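Local coordinates for protein dicer Related Helicase (PDB 6M6S) that binds double-stranded RNA ends through this C-terminal domain and, as a RIG-I-like helicase acting in RNA interference, probably hydrolyses ATP, at residues Y10-S15 with K93-V98; S40-L45 with Y86-S91; S65-F70 with G77-I82. All blocks are in the same frame, centred on the assembly; numbering follows the deposited sequence.

Contact 1 of 3, residues Y10-S15 with K93-V98; sequences YKLMCS and KALTFV. With ZN (zinc ion), chain F.
The ring of Phe97 meets Leu12 obliquely: Leu12 CD1 comes within 3.6 Å of Phe97 CD1, the two side chains lying side by side and pointing the same way. The Tyr10 ring is likewise approached at a slant, by the carbonyl carbon of Val98 and by CB of Phe97. Leu12 CD2 reaches on to Leu95 CD1, so that large apolar groups fill this buried face.

Met13 and Val98 occupy the other, partly exposed face, where Met13 CG, in one of its two modelled conformers, touches Val98 CG2 at 3.7 Å. Thr96 shares this face, and its OG1 lies 2.9 Å from Ser15 OG in one of two modelled serine conformers, a tentative hydrogen bond that either hydroxyl could donate.

Beneath the side chains run paired antiparallel bonds, Lys11 with Val98 and Met13 with Thr96, the bond from Thr96 N to Met13 O being nearly straight at 168°. Past the last pair, Ser15 N adds a sound bond to Ala94 O at 2.9 Å. Cys14, still in the strand, points its side chain away from the partner strand and binds zinc through SG at 2.4 Å, together with Cys17, Cys69 and Cys72.

The two strands form the middle of a four-stranded antiparallel sheet, with strands 20-23 and 104-106 outermost, and helix 111-117 packs Trp111 on Leu12 and Leu95 and Val114 on Phe97.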
loop_
_atom_site.group_PDB
_atom_site.type_symbol
_atom_site.label_atom_id
_atom_site.label_comp_id
_atom_site.label_asym_id
_atom_site.label_seq_id
_atom_site.Cartn_x
_atom_site.Cartn_y
_atom_site.Cartn_z
ATOM N N TYR B 10 16.775 4.208 1.924
ATOM C CA TYR B 10 15.969 3.773 0.825
ATOM C C TYR B 10 15.987 4.766 -0.288
ATOM O O TYR B 10 16.076 5.977 -0.051
ATOM C CB TYR B 10 14.482 3.580 1.276
ATOM C CG TYR B 10 14.302 2.339 2.115
ATOM C CD1 TYR B 10 14.742 2.294 3.429
ATOM C CD2 TYR B 10 13.682 1.235 1.593
ATOM C CE1 TYR B 10 14.593 1.166 4.221
ATOM C CE2 TYR B 10 13.540 0.087 2.376
ATOM C CZ TYR B 10 13.959 0.083 3.682
ATOM O OH TYR B 10 13.805 -1.027 4.462
ATOM N N LYS B 11 15.864 4.267 -1.518
ATOM C CA LYS B 11 15.624 5.137 -2.651
ATOM C C LYS B 11 14.131 5.324 -2.839
ATOM O O LYS B 11 13.360 4.348 -2.738
ATOM C CB LYS B 11 16.183 4.472 -3.893
ATOM C CG LYS B 11 17.688 4.548 -3.938
ATOM C CD LYS B 11 18.208 3.932 -5.222
ATOM C CE LYS B 11 19.680 3.538 -5.046
ATOM N NZ LYS B 11 20.117 2.710 -6.209
ATOM N N LEU B 12 13.662 6.539 -3.099
ATOM C CA LEU B 12 12.246 6.766 -3.409
ATOM C C LEU B 12 12.100 6.904 -4.912
ATOM O O LEU B 12 12.697 7.846 -5.513
ATOM C CB LEU B 12 11.751 8.067 -2.765
ATOM C CG LEU B 12 11.342 7.928 -1.284
ATOM C CD1 LEU B 12 12.412 7.339 -0.394
ATOM C CD2 LEU B 12 10.826 9.283 -0.720
ATOM N N MET B 13 11.318 6.026 -5.555
ATOM C CA MET B 13 11.251 5.972 -7.024
ATOM C C MET B 13 9.830 6.145 -7.482
ATOM O O MET B 13 8.914 5.800 -6.744
ATOM C CB MET B 13 11.650 4.598 -7.560
ATOM C CG MET B 13 12.611 3.835 -6.711
ATOM S SD MET B 13 14.214 4.535 -6.988
ATOM C CE MET B 13 14.640 3.961 -8.622
ATOM N N CYS B 14 9.683 6.591 -8.726
ATOM C CA CYS B 14 8.382 6.643 -9.407
ATOM C C CYS B 14 7.868 5.212 -9.576
ATOM O O CYS B 14 8.546 4.364 -10.181
ATOM C CB CYS B 14 8.540 7.313 -10.761
ATOM S SG CYS B 14 6.947 7.438 -11.626
ATOM N N SER B 15 6.670 4.943 -9.068
ATOM C CA SER B 15 6.107 3.584 -9.156
ATOM C C SER B 15 5.778 3.223 -10.597
ATOM O O SER B 15 5.696 2.052 -10.953
ATOM C CB SER B 15 4.851 3.436 -8.293
ATOM O OG SER B 15 5.112 3.425 -6.889
ATOM N N LYS B 93 1.306 7.096 -2.559
ATOM C CA LYS B 93 0.698 6.293 -3.633
ATOM C C LYS B 93 1.445 6.256 -4.968
ATOM O O LYS B 93 1.168 5.408 -5.784
ATOM C CB LYS B 93 -0.701 6.816 -3.921
ATOM C CG LYS B 93 -1.614 6.779 -2.737
ATOM C CD LYS B 93 -2.821 7.673 -3.040
ATOM C CE LYS B 93 -3.805 7.654 -1.886
ATOM N NZ LYS B 93 -5.133 8.201 -2.306
ATOM N N ALA B 94 2.386 7.204 -5.199
ATOM C CA ALA B 94 3.079 7.283 -6.448
ATOM C C ALA B 94 4.491 6.743 -6.335
ATOM O O ALA B 94 5.200 6.733 -7.351
ATOM C CB ALA B 94 3.202 8.783 -6.801
ATOM N N LEU B 95 4.829 6.259 -5.141
ATOM C CA LEU B 95 6.216 5.854 -4.810
ATOM C C LEU B 95 6.403 4.352 -4.631
ATOM O O LEU B 95 5.525 3.633 -4.115
ATOM C CB LEU B 95 6.655 6.503 -3.518
ATOM C CG LEU B 95 6.754 8.044 -3.573
ATOM C CD1 LEU B 95 7.204 8.505 -2.210
ATOM C CD2 LEU B 95 7.715 8.513 -4.686
ATOM N N THR B 96 7.574 3.894 -5.072
ATOM C CA THR B 96 8.088 2.593 -4.668
ATOM C C THR B 96 9.337 2.892 -3.864
ATOM O O THR B 96 10.205 3.695 -4.281
ATOM C CB THR B 96 8.419 1.745 -5.875
ATOM O OG1 THR B 96 7.181 1.428 -6.555
ATOM C CG2 THR B 96 8.976 0.377 -5.459
ATOM N N PHE B 97 9.481 2.270 -2.686
ATOM C CA PHE B 97 10.682 2.419 -1.869
ATOM C C PHE B 97 11.616 1.255 -2.146
ATOM O O PHE B 97 11.186 0.098 -2.135
ATOM C CB PHE B 97 10.303 2.445 -0.401
ATOM C CG PHE B 97 9.393 3.589 -0.057
ATOM C CD1 PHE B 97 9.908 4.809 0.314
ATOM C CD2 PHE B 97 8.032 3.433 -0.124
ATOM C CE1 PHE B 97 9.041 5.853 0.613
ATOM C CE2 PHE B 97 7.160 4.475 0.155
ATOM C CZ PHE B 97 7.713 5.696 0.556
ATOM N N VAL B 98 12.890 1.563 -2.452
ATOM C CA VAL B 98 13.793 0.450 -2.790
ATOM C C VAL B 98 14.975 0.451 -1.825
ATOM O O VAL B 98 15.616 1.511 -1.645
ATOM C CB VAL B 98 14.305 0.614 -4.215
ATOM C CG1 VAL B 98 15.468 -0.380 -4.476
ATOM C CG2 VAL B 98 13.139 0.527 -5.225
HETATM ZN ZN ZN F . 7.825 8.305 -13.702
HETATM O O HOH W 1 9.086 1.718 -9.434
#

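Contact 2 of 3, residues S40-L45 with Y86-S91. With nucleotides of chain D.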
loop_
_atom_site.group_PDB
_atom_site.type_symbol
_atom_site.label_atom_id
_atom_site.label_comp_id
_atom_site.label_asym_id
_atom_site.label_seq_id
_atom_site.Cartn_x
_atom_site.Cartn_y
_atom_site.Cartn_z
ATOM N N SER B 40 18.202 19.061 -4.695
ATOM C CA SER B 40 18.331 18.481 -6.053
ATOM C C SER B 40 17.076 17.900 -6.612
ATOM O O SER B 40 17.036 17.599 -7.806
ATOM C CB SER B 40 19.380 17.349 -6.050
ATOM O OG SER B 40 20.612 17.890 -5.658
ATOM N N VAL B 41 16.067 17.666 -5.768
ATOM C CA VAL B 41 14.906 16.897 -6.198
ATOM C C VAL B 41 14.166 17.620 -7.332
ATOM O O VAL B 41 13.524 16.983 -8.163
ATOM C CB VAL B 41 13.964 16.607 -5.022
ATOM C CG1 VAL B 41 13.199 17.830 -4.648
ATOM C CG2 VAL B 41 13.004 15.467 -5.403
ATOM N N TRP B 42 14.312 18.965 -7.409
ATOM C CA TRP B 42 13.486 19.661 -8.365
ATOM C C TRP B 42 13.871 19.303 -9.824
ATOM O O TRP B 42 13.020 19.437 -10.748
ATOM C CB TRP B 42 13.617 21.175 -8.159
ATOM C CG TRP B 42 13.010 21.729 -6.859
ATOM C CD1 TRP B 42 13.685 22.276 -5.804
ATOM C CD2 TRP B 42 11.610 21.854 -6.549
ATOM N NE1 TRP B 42 12.819 22.732 -4.858
ATOM C CE2 TRP B 42 11.538 22.515 -5.285
ATOM C CE3 TRP B 42 10.419 21.491 -7.224
ATOM C CZ2 TRP B 42 10.331 22.784 -4.657
ATOM C CZ3 TRP B 42 9.204 21.770 -6.624
ATOM C CH2 TRP B 42 9.182 22.461 -5.357
ATOM N N ARG B 43 15.113 18.842 -10.062
ATOM C CA ARG B 43 15.558 18.419 -11.395
ATOM C C ARG B 43 14.686 17.298 -11.939
ATOM O O ARG B 43 14.524 17.159 -13.166
ATOM C CB ARG B 43 17.009 17.915 -11.325
ATOM C CG ARG B 43 17.954 18.924 -10.659
ATOM C CD ARG B 43 19.110 18.193 -10.001
ATOM N NE ARG B 43 19.847 17.370 -10.952
ATOM C CZ ARG B 43 20.604 16.332 -10.600
ATOM N NH1 ARG B 43 20.709 15.986 -9.320
ATOM N NH2 ARG B 43 21.245 15.632 -11.530
ATOM N N PHE B 44 14.088 16.560 -11.013
ATOM C CA PHE B 44 13.336 15.330 -11.357
ATOM C C PHE B 44 11.828 15.514 -11.335
ATOM O O PHE B 44 11.038 14.541 -11.419
ATOM C CB PHE B 44 13.774 14.183 -10.443
ATOM C CG PHE B 44 15.256 14.002 -10.443
ATOM C CD1 PHE B 44 15.928 13.828 -11.641
ATOM C CD2 PHE B 44 15.983 14.141 -9.260
ATOM C CE1 PHE B 44 17.311 13.706 -11.661
ATOM C CE2 PHE B 44 17.374 14.033 -9.265
ATOM C CZ PHE B 44 18.040 13.824 -10.480
ATOM N N LEU B 45 11.390 16.766 -11.233
ATOM C CA LEU B 45 9.964 17.063 -11.161
ATOM C C LEU B 45 9.572 18.138 -12.167
ATOM O O LEU B 45 10.254 19.179 -12.295
ATOM C CB LEU B 45 9.568 17.563 -9.785
ATOM C CG LEU B 45 9.898 16.605 -8.636
ATOM C CD1 LEU B 45 9.671 17.290 -7.344
ATOM C CD2 LEU B 45 8.962 15.336 -8.740
ATOM N N TYR B 86 9.391 26.895 -0.840
ATOM C CA TYR B 86 8.763 25.883 -1.673
ATOM C C TYR B 86 9.355 24.494 -1.471
ATOM O O TYR B 86 10.572 24.330 -1.497
ATOM C CB TYR B 86 8.881 26.234 -3.179
ATOM C CG TYR B 86 8.179 27.523 -3.554
ATOM C CD1 TYR B 86 6.834 27.736 -3.206
ATOM C CD2 TYR B 86 8.851 28.546 -4.234
ATOM C CE1 TYR B 86 6.176 28.930 -3.513
ATOM C CE2 TYR B 86 8.192 29.760 -4.547
ATOM C CZ TYR B 86 6.845 29.919 -4.196
ATOM O OH TYR B 86 6.171 31.104 -4.484
ATOM N N LEU B 87 8.502 23.496 -1.262
ATOM C CA LEU B 87 8.901 22.107 -1.004
ATOM C C LEU B 87 7.976 21.161 -1.712
ATOM O O LEU B 87 6.756 21.350 -1.699
ATOM C CB LEU B 87 8.791 21.813 0.506
ATOM C CG LEU B 87 9.632 22.647 1.470
ATOM C CD1 LEU B 87 9.274 22.278 2.948
ATOM C CD2 LEU B 87 11.132 22.371 1.246
ATOM N N PRO B 88 8.510 20.067 -2.280
ATOM C CA PRO B 88 7.665 19.027 -2.881
ATOM C C PRO B 88 7.114 18.104 -1.798
ATOM O O PRO B 88 7.787 17.811 -0.806
ATOM C CB PRO B 88 8.618 18.229 -3.766
ATOM C CG PRO B 88 9.912 19.001 -3.784
ATOM C CD PRO B 88 9.963 19.941 -2.597
ATOM N N GLN B 89 5.858 17.710 -1.974
ATOM C CA GLN B 89 5.276 16.607 -1.197
ATOM C C GLN B 89 4.983 15.452 -2.119
ATOM O O GLN B 89 4.033 15.474 -2.937
ATOM C CB GLN B 89 3.989 17.101 -0.573
ATOM C CG GLN B 89 3.398 16.072 0.457
ATOM C CD GLN B 89 2.002 16.495 0.821
ATOM O OE1 GLN B 89 1.048 16.312 0.034
ATOM N NE2 GLN B 89 1.865 17.123 1.988
ATOM N N LEU B 90 5.840 14.433 -2.063
ATOM C CA LEU B 90 5.582 13.255 -2.879
ATOM C C LEU B 90 4.488 12.413 -2.217
ATOM O O LEU B 90 4.507 12.224 -1.001
ATOM C CB LEU B 90 6.844 12.448 -3.018
ATOM C CG LEU B 90 7.978 13.121 -3.790
ATOM C CD1 LEU B 90 9.307 12.362 -3.623
ATOM C CD2 LEU B 90 7.510 13.181 -5.299
ATOM N N SER B 91 3.526 11.922 -2.995
ATOM C CA SER B 91 2.416 11.124 -2.455
ATOM C C SER B 91 2.938 9.676 -2.255
ATOM O O SER B 91 3.560 9.136 -3.193
ATOM C CB SER B 91 1.316 11.046 -3.493
ATOM O OG SER B 91 0.311 10.115 -3.038
ATOM P P G D 2 -3.759 13.885 -0.281
ATOM O OP1 G D 2 -3.312 12.575 -0.854
ATOM O OP2 G D 2 -5.213 13.971 0.087
ATOM O "O5'" G D 2 -2.843 14.078 1.011
ATOM C "C5'" G D 2 -1.432 14.178 0.869
ATOM C "C4'" G D 2 -0.795 14.461 2.200
ATOM O "O4'" G D 2 -1.162 15.777 2.645
ATOM C "C3'" G D 2 -1.207 13.558 3.360
ATOM O "O3'" G D 2 -0.462 12.366 3.355
ATOM C "C2'" G D 2 -0.847 14.416 4.562
ATOM O "O2'" G D 2 0.563 14.374 4.755
ATOM C "C1'" G D 2 -1.206 15.809 4.054
ATOM N N9 G D 2 -2.566 16.231 4.428
ATOM C C8 G D 2 -3.700 16.232 3.612
ATOM N N7 G D 2 -4.763 16.712 4.228
ATOM C C5 G D 2 -4.283 17.062 5.497
ATOM C C6 G D 2 -4.941 17.631 6.621
ATOM O O6 G D 2 -6.111 17.966 6.708
ATOM N N1 G D 2 -4.094 17.805 7.713
ATOM C C2 G D 2 -2.751 17.489 7.726
ATOM N N2 G D 2 -2.064 17.743 8.862
ATOM N N3 G D 2 -2.127 16.959 6.679
ATOM C C4 G D 2 -2.944 16.778 5.624
HETATM O O HOH W 2 12.956 24.846 -2.732
#
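Apolar contact dominates, and Pro88 is its hub. Its CG sits over one face of the Trp42 indole in a CH-pi contact, 3.9 Å from the centroid of the six-membered ring and only 11° off the ring normal. The neighbouring Pro88 CD approaches Trp42 CZ2 at 3.5 Å. A proline suits this strand position because its rigid ring offers a compact block of CH groups to the aromatic face. Val41 and Leu45 touch the pyrrolidine ring of Pro88 as well: Val41 CG1, set between the backbone N and the carbonyl carbon (chi1 75°), reaches Pro88 CG at 3.6 Å, while Leu45 CD1 meets Pro88 CB, the two side chains crossing at about a right angle. Leu45 CD2 makes a looser contact with Leu90 CD2, at 4.3 Å.

The edge of the indole serves a different purpose. Tyr86 O lies near its plane, 3.5 Å from Trp42 CZ2, and a water spans the polar gap, accepting from Trp42 NE1 at 3.0 Å and donating to Tyr86 O at 2.7 Å. The buried indole N-H is thereby satisfied through solvent. An alanine in place of Trp42 would probably strip the aromatic cover from Pro88 CG and CD and leave the water without its indole donor, opening a gap between the short 3-10 turn and the strand.

Gln89 OE1 is hydrogen-bonded to a sugar of the RNA, with a further weak bond to Tyr80 OH. Helix 140-167 packs against the indole through Asn142 and Leu149. Strand 85-90 of the RIG-I-type C-terminal domain thus packs into the core on its Pro88 side and turns Gln89 toward bound RNA.

Contact 3 of 3, residues S65-F70 with G77-I82. With ZN (zinc ion), chain F.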
loop_
_atom_site.group_PDB
_atom_site.type_symbol
_atom_site.label_atom_id
_atom_site.label_comp_id
_atom_site.label_asym_id
_atom_site.label_seq_id
_atom_site.Cartn_x
_atom_site.Cartn_y
_atom_site.Cartn_z
ATOM N N SER B 65 1.190 24.149 -6.681
ATOM C CA SER B 65 1.192 23.499 -8.007
ATOM C C SER B 65 1.294 21.979 -7.947
ATOM O O SER B 65 1.872 21.432 -7.010
ATOM C CB SER B 65 2.388 24.025 -8.806
ATOM O OG SER B 65 2.489 25.429 -8.633
ATOM N N ASP B 66 0.757 21.287 -8.935
ATOM C CA ASP B 66 0.967 19.833 -8.995
ATOM C C ASP B 66 2.423 19.570 -9.348
ATOM O O ASP B 66 3.069 20.407 -10.006
ATOM C CB ASP B 66 0.065 19.215 -10.069
ATOM C CG ASP B 66 -1.331 18.950 -9.551
ATOM O OD1 ASP B 66 -1.436 18.484 -8.387
ATOM O OD2 ASP B 66 -2.299 19.233 -10.278
ATOM N N ILE B 67 2.983 18.426 -8.923
ATOM C CA ILE B 67 4.315 17.974 -9.375
ATOM C C ILE B 67 4.194 16.663 -10.137
ATOM O O ILE B 67 3.368 15.774 -9.755
ATOM C CB ILE B 67 5.315 17.811 -8.242
ATOM C CG1 ILE B 67 4.730 16.993 -7.057
ATOM C CG2 ILE B 67 5.820 19.251 -7.809
ATOM C CD1 ILE B 67 5.826 16.663 -5.990
ATOM N N LYS B 68 4.933 16.551 -11.258
ATOM C CA LYS B 68 4.847 15.339 -12.099
ATOM C C LYS B 68 6.215 14.761 -12.247
ATOM O O LYS B 68 7.199 15.486 -12.225
ATOM C CB LYS B 68 4.379 15.703 -13.547
ATOM C CG LYS B 68 3.254 16.713 -13.631
ATOM C CD LYS B 68 1.974 16.141 -13.079
ATOM C CE LYS B 68 0.804 17.155 -13.228
ATOM N NZ LYS B 68 -0.593 16.624 -12.809
ATOM N N CYS B 69 6.294 13.435 -12.407
ATOM C CA CYS B 69 7.554 12.757 -12.663
ATOM C C CYS B 69 8.190 13.396 -13.890
ATOM O O CYS B 69 7.529 13.545 -14.910
ATOM C CB CYS B 69 7.318 11.247 -12.899
ATOM S SG CYS B 69 8.815 10.388 -13.400
ATOM N N PHE B 70 9.457 13.812 -13.801
ATOM C CA PHE B 70 10.142 14.414 -14.965
ATOM C C PHE B 70 10.144 13.486 -16.176
ATOM O O PHE B 70 10.015 13.950 -17.321
ATOM C CB PHE B 70 11.605 14.815 -14.646
ATOM C CG PHE B 70 12.285 15.614 -15.761
ATOM C CD1 PHE B 70 12.070 16.988 -15.891
ATOM C CD2 PHE B 70 13.141 14.988 -16.664
ATOM C CE1 PHE B 70 12.681 17.724 -16.907
ATOM C CE2 PHE B 70 13.775 15.724 -17.698
ATOM C CZ PHE B 70 13.530 17.091 -17.817
ATOM N N GLY B 77 2.312 14.046 -6.696
ATOM C CA GLY B 77 2.151 14.825 -5.472
ATOM C C GLY B 77 1.869 16.299 -5.762
ATOM O O GLY B 77 1.289 16.682 -6.813
ATOM N N ARG B 78 2.281 17.140 -4.830
ATOM C CA ARG B 78 1.930 18.548 -4.923
ATOM C C ARG B 78 3.027 19.326 -4.275
ATOM O O ARG B 78 3.605 18.885 -3.262
ATOM C CB ARG B 78 0.637 18.775 -4.163
ATOM C CG ARG B 78 0.080 20.130 -4.327
ATOM C CD ARG B 78 -1.393 20.112 -3.883
ATOM N NE ARG B 78 -1.968 21.357 -4.259
ATOM C CZ ARG B 78 -3.235 21.687 -4.095
ATOM N NH1 ARG B 78 -4.101 20.823 -3.552
ATOM N NH2 ARG B 78 -3.618 22.883 -4.487
ATOM N N ALA B 79 3.326 20.522 -4.796
ATOM C CA ALA B 79 4.295 21.366 -4.103
ATOM C C ALA B 79 3.549 22.283 -3.139
ATOM O O ALA B 79 2.369 22.607 -3.356
ATOM C CB ALA B 79 5.073 22.224 -5.140
ATOM N N TYR B 80 4.232 22.677 -2.053
ATOM C CA TYR B 80 3.655 23.569 -1.064
ATOM C C TYR B 80 4.614 24.716 -0.839
ATOM O O TYR B 80 5.819 24.606 -1.148
ATOM C CB TYR B 80 3.529 22.857 0.291
ATOM C CG TYR B 80 2.395 21.832 0.450
ATOM C CD1 TYR B 80 2.396 20.657 -0.285
ATOM C CD2 TYR B 80 1.385 22.039 1.378
ATOM C CE1 TYR B 80 1.395 19.703 -0.129
ATOM C CE2 TYR B 80 0.378 21.075 1.562
ATOM C CZ TYR B 80 0.394 19.938 0.803
ATOM O OH TYR B 80 -0.566 18.966 1.006
ATOM N N LYS B 81 4.098 25.814 -0.287
ATOM C CA LYS B 81 4.940 26.855 0.325
ATOM C C LYS B 81 4.775 26.731 1.828
ATOM O O LYS B 81 3.646 26.917 2.355
ATOM C CB LYS B 81 4.502 28.249 -0.135
ATOM C CG LYS B 81 5.502 29.347 0.161
ATOM C CD LYS B 81 4.846 30.740 -0.151
ATOM C CE LYS B 81 5.832 31.803 -0.402
ATOM N NZ LYS B 81 5.236 32.898 -1.258
ATOM N N ILE B 82 5.853 26.353 2.520
ATOM C CA ILE B 82 5.776 26.103 3.959
ATOM C C ILE B 82 6.778 27.023 4.610
ATOM O O ILE B 82 7.971 26.960 4.261
ATOM C CB ILE B 82 6.109 24.653 4.266
ATOM C CG1 ILE B 82 5.061 23.713 3.641
ATOM C CG2 ILE B 82 6.217 24.422 5.809
ATOM C CD1 ILE B 82 5.073 22.398 4.214
HETATM ZN ZN ZN F . 7.825 8.305 -13.702
#
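Ser65 O receives the shorter of the two backbone bonds joining these strands, from Ala79 N at 2.8 Å. The bond is almost straight at 171°, and the donor lies nearly on the line of the carbonyl. The same oxygen is met by Arg78 CG at 3.5 Å, so the aliphatic part of the arginine lies against the backbone. The second bond, from Ile67 N to Gly77 O at 3.2 Å, is longer, and its donor stands above the carbonyl plane.

Ile67 lies against the backbone of Gly77 and Arg78. Its CG1 lies between the backbone N and the carbonyl carbon (chi1 49°), which brings it to 3.2 Å from Gly77 C, while CG2 turns to Ala79 CB at 4.1 Å. Glycine suits position 77 twice over: its backbone angles would press a CB against the preceding carbonyl oxygen, and a CB would also crowd Ile67 CD1. Ala79 has a methyl small enough to pack both against Ile67 and against Leu149 of helix 140-167.

Asp66 and Arg78 form an antiparallel non-hydrogen-bonded pair whose side chains diverge. The extended arginine has NE bonded to Leu64 O and NH1 to O3G of the RNA's triphosphate-bearing nucleotide, while Tyr80 OH bonds to N3 of a nucleotide of the RNA.

At the far end of the first strand, Cys69 SG binds zinc at 2.3 Å. This is a twisted beta hairpin of the RIG-I-type C-terminal domain, with a ligand of the four-cysteine zinc site on one strand and RNA-end-binding side chains on the other.

In the fold
From the N terminus, strand 11-14 pairs first with nearby strand 20-23 and, much later in the chain, with strand 95-99, so contact 1 closes the longest loop and encloses the other two. Within it, the turn at 40-45 meets strand 85-90 in contact 2, and inside that loop the hairpin of contact 3 folds on itself. The three therefore nest without crossing. Strands 75-82 and 85-90 are neighbours in one sheet, which joins contacts 2 and 3 through backbone bonds pairing Arg78 with Gln89 and Tyr80 with Leu87. Packing of Leu95 on Leu90 ties that sheet to the one in contact 1, and the zinc ion, held by Cys14 and Cys69, links contacts 1 and 3.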